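Local structure of phage related exonuclease (Haemophilus somnus 129PT, 3K93) at residues Ser39-Met44 against Ser209-Tyr214; Thr162-Ile167 against Lys175-Val180. The protein probably degrades DNA as a phage-type exonuclease that assembles from three copies. One frame throughout, in Å; residues are numbered along the deposited sequence.

Interaction 1 and interaction 2 lie on opposite sides of the chain's centre. Their centres are 38 Å apart and their nearest atoms about 23 Å apart, so they do not touch. Interaction 1 joins helix 35-50 to helix 198-221 and closes a long loop of chain. Interaction 2 is nested in that loop, where the loop after strand 152-158 packs on helix 173-181. They share no helix or strand. The long loop also contains the four-stranded sheet with the sodium-binding Asp111 and Thr112. Each contact borders a different copy of the protein, the second subunit at interaction 1 and the third at interaction 2. Both thus lie near subunit interfaces of the trimer.

Interaction 1. Residues Ser39-Met44 against Ser209-Tyr214; sequences SAVREM and SAAQKY
The Tyr214 ring presents its edge to both Val41 and Arg42. Val41 CB lies at this edge, in the ring plane, 3.8 Å from Tyr214 CD2. Val41 CG1 approaches the same CD2 obliquely at 3.7 Å. The Arg42 guanidinium receives the tyrosine hydroxyl at its own edge, and the two planes are turned 62° apart. Backbone N of Ser39 lies over one guanidinium face, toward its rim.

Arg42 NE donates a hydrogen bond of 3.1 Å to Tyr214 OH. The bond is bent, with an N-H...O angle of 139°, and the oxygen is tilted somewhat out of the guanidinium plane. Arg42 is extended from CG to NE, which brings NE to the hydroxyl. Tyr214 OH also hydrogen-bonds Asp126 OD2 of the second subunit. The carboxylates of Asp126 and Glu130 of that subunit form long, weak ion pairs with Arg42, and probably favour its positive charge.

Apart from this polar end the contact is apolar. Val41 divides its branches: CG1, anti to the backbone N (chi1 174°), goes to the tyrosine, while CG2 meets Ala211 CB at 3.7 Å. The small alanine lies where the backbones are closest, with Val41 CA 6.6 Å from Ala211 CA. Ile18 and Tyr215 also touch Val41, and Leu33 touches Tyr214.

The segment axes pass 10.0 Å apart. This is a buried helix-helix crossing between helix 35-50 and helix 198-221, near the two ends of the chain, with its buried Arg42-Tyr214 hydrogen bond facing the second subunit.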
loop_
_atom_site.group_PDB
_atom_site.type_symbol
_atom_site.label_atom_id
_atom_site.label_comp_id
_atom_site.label_asym_id
_atom_site.label_seq_id
_atom_site.Cartn_x
_atom_site.Cartn_y
_atom_site.Cartn_z
ATOM N N SER A 39 -14.044 -11.043 1.838
ATOM C CA SER A 39 -13.534 -10.136 2.835
ATOM C C SER A 39 -14.553 -8.997 3.097
ATOM O O SER A 39 -14.832 -8.659 4.250
ATOM C CB SER A 39 -12.174 -9.595 2.395
ATOM O OG SER A 39 -11.737 -8.638 3.323
ATOM N N ALA A 40 -15.154 -8.455 2.045
ATOM C CA ALA A 40 -16.186 -7.431 2.221
ATOM C C ALA A 40 -17.430 -7.972 2.945
ATOM O O ALA A 40 -18.003 -7.297 3.805
ATOM C CB ALA A 40 -16.575 -6.791 0.864
ATOM N N VAL A 41 -17.862 -9.177 2.591
ATOM C CA VAL A 41 -19.036 -9.770 3.226
ATOM C C VAL A 41 -18.776 -10.043 4.734
ATOM O O VAL A 41 -19.659 -9.906 5.565
ATOM C CB VAL A 41 -19.485 -11.085 2.486
ATOM C CG1 VAL A 41 -20.638 -11.792 3.277
ATOM C CG2 VAL A 41 -19.915 -10.740 0.978
ATOM N N ARG A 42 -17.550 -10.388 5.084
ATOM C CA ARG A 42 -17.208 -10.545 6.510
ATOM C C ARG A 42 -17.347 -9.235 7.270
ATOM O O ARG A 42 -17.742 -9.237 8.428
ATOM C CB ARG A 42 -15.777 -11.010 6.662
ATOM C CG ARG A 42 -15.569 -12.464 6.348
ATOM C CD ARG A 42 -14.067 -12.698 6.220
ATOM N NE ARG A 42 -13.843 -13.926 5.535
ATOM C CZ ARG A 42 -12.791 -14.219 4.815
ATOM N NH1 ARG A 42 -11.786 -13.365 4.683
ATOM N NH2 ARG A 42 -12.730 -15.411 4.243
ATOM N N GLU A 43 -16.983 -8.126 6.634
ATOM C CA GLU A 43 -17.123 -6.833 7.295
ATOM C C GLU A 43 -18.598 -6.512 7.522
ATOM O O GLU A 43 -18.985 -5.939 8.571
ATOM C CB GLU A 43 -16.485 -5.713 6.484
ATOM C CG GLU A 43 -14.989 -5.798 6.390
ATOM C CD GLU A 43 -14.354 -4.651 5.564
ATOM O OE1 GLU A 43 -15.034 -4.050 4.728
ATOM O OE2 GLU A 43 -13.154 -4.384 5.746
HETATM N N MSE A 44 -19.419 -6.883 6.551
HETATM C CA MSE A 44 -20.854 -6.675 6.660
HETATM C C MSE A 44 -21.394 -7.574 7.760
HETATM O O MSE A 44 -22.190 -7.116 8.565
HETATM C CB MSE A 44 -21.561 -6.961 5.318
HETATM C CG MSE A 44 -21.165 -5.976 4.185
HETATM SE SE MSE A 44 -21.646 -6.671 2.392
HETATM C CE MSE A 44 -20.640 -5.438 1.304
ATOM N N SER A 209 -26.516 -12.592 -4.632
ATOM C CA SER A 209 -27.095 -13.839 -4.195
ATOM C C SER A 209 -26.034 -14.784 -3.625
ATOM O O SER A 209 -26.258 -15.403 -2.595
ATOM C CB SER A 209 -27.784 -14.497 -5.363
ATOM O OG SER A 209 -28.332 -15.710 -4.932
ATOM N N ALA A 210 -24.876 -14.857 -4.265
ATOM C CA ALA A 210 -23.785 -15.652 -3.744
ATOM C C ALA A 210 -23.292 -15.031 -2.408
ATOM O O ALA A 210 -23.070 -15.760 -1.420
ATOM C CB ALA A 210 -22.650 -15.735 -4.759
ATOM N N ALA A 211 -23.182 -13.704 -2.361
ATOM C CA ALA A 211 -22.800 -13.010 -1.121
ATOM C C ALA A 211 -23.752 -13.292 0.037
ATOM O O ALA A 211 -23.304 -13.472 1.155
ATOM C CB ALA A 211 -22.649 -11.458 -1.346
ATOM N N GLN A 212 -25.053 -13.341 -0.228
ATOM C CA GLN A 212 -26.048 -13.573 0.828
ATOM C C GLN A 212 -25.920 -15.003 1.386
ATOM O O GLN A 212 -26.082 -15.210 2.601
ATOM C CB GLN A 212 -27.477 -13.375 0.291
ATOM C CG GLN A 212 -27.813 -11.920 -0.116
ATOM C CD GLN A 212 -29.137 -11.805 -0.839
ATOM O OE1 GLN A 212 -29.536 -12.715 -1.579
ATOM N NE2 GLN A 212 -29.853 -10.705 -0.611
ATOM N N LYS A 213 -25.634 -15.978 0.513
ATOM C CA LYS A 213 -25.418 -17.329 0.974
ATOM C C LYS A 213 -24.181 -17.407 1.845
ATOM O O LYS A 213 -24.227 -18.038 2.883
ATOM C CB LYS A 213 -25.335 -18.335 -0.170
ATOM C CG LYS A 213 -26.674 -18.522 -0.889
ATOM C CD LYS A 213 -26.608 -19.608 -2.003
ATOM C CE LYS A 213 -27.898 -19.615 -2.894
ATOM N NZ LYS A 213 -28.951 -20.456 -2.311
ATOM N N TYR A 214 -23.087 -16.782 1.427
ATOM C CA TYR A 214 -21.876 -16.754 2.240
ATOM C C TYR A 214 -22.130 -16.058 3.585
ATOM O O TYR A 214 -21.811 -16.581 4.644
ATOM C CB TYR A 214 -20.717 -16.079 1.461
ATOM C CG TYR A 214 -19.420 -16.060 2.214
ATOM C CD1 TYR A 214 -18.775 -17.231 2.571
ATOM C CD2 TYR A 214 -18.805 -14.861 2.535
ATOM C CE1 TYR A 214 -17.579 -17.203 3.296
ATOM C CE2 TYR A 214 -17.604 -14.826 3.230
ATOM C CZ TYR A 214 -17.019 -15.985 3.618
ATOM O OH TYR A 214 -15.850 -15.897 4.289
#

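Interaction 2. Residues Thr162-Ile167 against Lys175-Val180; sequences TPLNLI and KLIDLV
Thr162 N donates a nearly straight hydrogen bond to Leu176 O, 2.9 Å long with an N-H...O angle of 170°. The donor lies above the carbonyl plane, 35° out of it. The acceptor belongs to a wider, pi-type turn of the helix at 175-178.

This is the tight part of the contact. Thr162 OG1 packs 3.7 Å from Leu176 CB, and Lys63 NZ hydrogen-bonds the same hydroxyl. Ile177 CG1 is anti to its carbonyl carbon (chi1 -56°), and its CG1-CD1 arm reaches both Thr162 and Ile167. CG1 comes within 3.4 Å of Thr162 O, and CD1 meets Ile167 CD1 at 3.8 Å.

Elsewhere the packing is lighter. Ile167 CG1 slides past Leu176 CD1 at 4.0 Å, the two side chains running in opposite directions. At the solvent side Leu164, exposed on its short 3-10 turn, makes a single small contact. It crosses Ile177 at about a right angle, with CD2 3.9 Å from Ile177 CD1.

Thr162 and Leu176 also touch Trp116. The contact folds the loop after strand 152-158 back onto helix 173-181. Pro163 and Leu166 rest on helix 59-66, so the loop lies between these two helices.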
loop_
_atom_site.group_PDB
_atom_site.type_symbol
_atom_site.label_atom_id
_atom_site.label_comp_id
_atom_site.label_asym_id
_atom_site.label_seq_id
_atom_site.Cartn_x
_atom_site.Cartn_y
_atom_site.Cartn_z
ATOM N N THR A 162 -12.374 23.258 -0.392
ATOM C CA THR A 162 -12.617 22.498 0.809
ATOM C C THR A 162 -13.055 23.456 1.912
ATOM O O THR A 162 -12.399 24.444 2.136
ATOM C CB THR A 162 -11.345 21.701 1.210
ATOM O OG1 THR A 162 -11.049 20.758 0.173
ATOM C CG2 THR A 162 -11.531 20.931 2.525
ATOM N N PRO A 163 -14.184 23.177 2.586
ATOM C CA PRO A 163 -14.630 24.027 3.709
ATOM C C PRO A 163 -13.562 24.097 4.791
ATOM O O PRO A 163 -12.947 23.079 5.103
ATOM C CB PRO A 163 -15.860 23.291 4.256
ATOM C CG PRO A 163 -16.267 22.315 3.227
ATOM C CD PRO A 163 -15.131 22.090 2.294
ATOM N N LEU A 164 -13.344 25.278 5.344
ATOM C CA LEU A 164 -12.283 25.509 6.330
ATOM C C LEU A 164 -12.269 24.527 7.480
ATOM O O LEU A 164 -11.218 24.075 7.889
ATOM C CB LEU A 164 -12.360 26.916 6.892
ATOM C CG LEU A 164 -11.633 27.983 6.080
ATOM C CD1 LEU A 164 -12.070 29.415 6.501
ATOM C CD2 LEU A 164 -10.095 27.804 6.209
ATOM N N ASN A 165 -13.443 24.150 7.961
ATOM C CA ASN A 165 -13.521 23.287 9.108
ATOM C C ASN A 165 -12.961 21.868 8.832
ATOM O O ASN A 165 -12.797 21.095 9.748
ATOM C CB ASN A 165 -14.973 23.239 9.642
ATOM C CG ASN A 165 -15.850 22.277 8.863
ATOM O OD1 ASN A 165 -16.019 21.137 9.272
ATOM N ND2 ASN A 165 -16.382 22.714 7.720
ATOM N N LEU A 166 -12.682 21.530 7.574
ATOM C CA LEU A 166 -12.183 20.221 7.246
ATOM C C LEU A 166 -10.699 20.227 6.903
ATOM O O LEU A 166 -10.159 19.192 6.578
ATOM C CB LEU A 166 -12.986 19.653 6.089
ATOM C CG LEU A 166 -14.467 19.433 6.371
ATOM C CD1 LEU A 166 -15.160 18.850 5.148
ATOM C CD2 LEU A 166 -14.637 18.505 7.612
ATOM N N ILE A 167 -10.040 21.378 6.958
ATOM C CA ILE A 167 -8.633 21.457 6.598
ATOM C C ILE A 167 -7.814 21.255 7.872
ATOM O O ILE A 167 -7.758 22.130 8.718
ATOM C CB ILE A 167 -8.301 22.806 5.968
ATOM C CG1 ILE A 167 -9.032 22.933 4.612
ATOM C CG2 ILE A 167 -6.779 22.967 5.778
ATOM C CD1 ILE A 167 -8.650 24.164 3.818
ATOM N N LYS A 175 -3.707 25.157 -1.383
ATOM C CA LYS A 175 -4.072 24.117 -2.362
ATOM C C LYS A 175 -5.566 23.758 -2.380
ATOM O O LYS A 175 -6.143 23.627 -3.442
ATOM C CB LYS A 175 -3.215 22.872 -2.168
ATOM C CG LYS A 175 -1.744 23.123 -2.528
ATOM C CD LYS A 175 -0.826 22.092 -1.935
ATOM C CE LYS A 175 -0.749 20.878 -2.769
ATOM N NZ LYS A 175 0.169 19.919 -2.115
ATOM N N LEU A 176 -6.172 23.609 -1.201
ATOM C CA LEU A 176 -7.521 23.122 -1.076
ATOM C C LEU A 176 -8.618 24.187 -1.288
ATOM O O LEU A 176 -9.773 23.813 -1.536
ATOM C CB LEU A 176 -7.708 22.453 0.286
ATOM C CG LEU A 176 -6.820 21.238 0.569
ATOM C CD1 LEU A 176 -7.059 20.729 1.960
ATOM C CD2 LEU A 176 -7.042 20.141 -0.465
ATOM N N ILE A 177 -8.258 25.471 -1.176
ATOM C CA ILE A 177 -9.155 26.608 -1.397
ATOM C C ILE A 177 -8.669 27.595 -2.496
ATOM O O ILE A 177 -9.306 27.740 -3.544
ATOM C CB ILE A 177 -9.370 27.432 -0.104
ATOM C CG1 ILE A 177 -9.890 26.539 1.052
ATOM C CG2 ILE A 177 -10.344 28.632 -0.384
ATOM C CD1 ILE A 177 -10.124 27.363 2.377
ATOM N N ASP A 178 -7.551 28.269 -2.271
ATOM C CA ASP A 178 -7.126 29.361 -3.181
ATOM C C ASP A 178 -6.959 28.929 -4.639
ATOM O O ASP A 178 -7.486 29.563 -5.559
ATOM C CB ASP A 178 -5.803 29.981 -2.715
ATOM C CG ASP A 178 -5.877 30.547 -1.297
ATOM O OD1 ASP A 178 -6.956 30.506 -0.667
ATOM O OD2 ASP A 178 -4.839 31.007 -0.802
ATOM N N LEU A 179 -6.216 27.851 -4.853
ATOM C CA LEU A 179 -6.013 27.340 -6.206
ATOM C C LEU A 179 -7.307 26.892 -6.874
ATOM O O LEU A 179 -7.403 26.962 -8.076
ATOM C CB LEU A 179 -5.053 26.159 -6.200
ATOM C CG LEU A 179 -3.595 26.424 -5.868
ATOM C CD1 LEU A 179 -2.852 25.063 -5.976
ATOM C CD2 LEU A 179 -2.986 27.548 -6.774
ATOM N N VAL A 180 -8.291 26.435 -6.091
ATOM C CA VAL A 180 -9.537 25.934 -6.635
ATOM C C VAL A 180 -10.451 27.096 -7.092
ATOM O O VAL A 180 -11.061 27.052 -8.157
ATOM C CB VAL A 180 -10.276 25.043 -5.623
ATOM C CG1 VAL A 180 -11.655 24.585 -6.180
ATOM C CG2 VAL A 180 -9.389 23.828 -5.192
#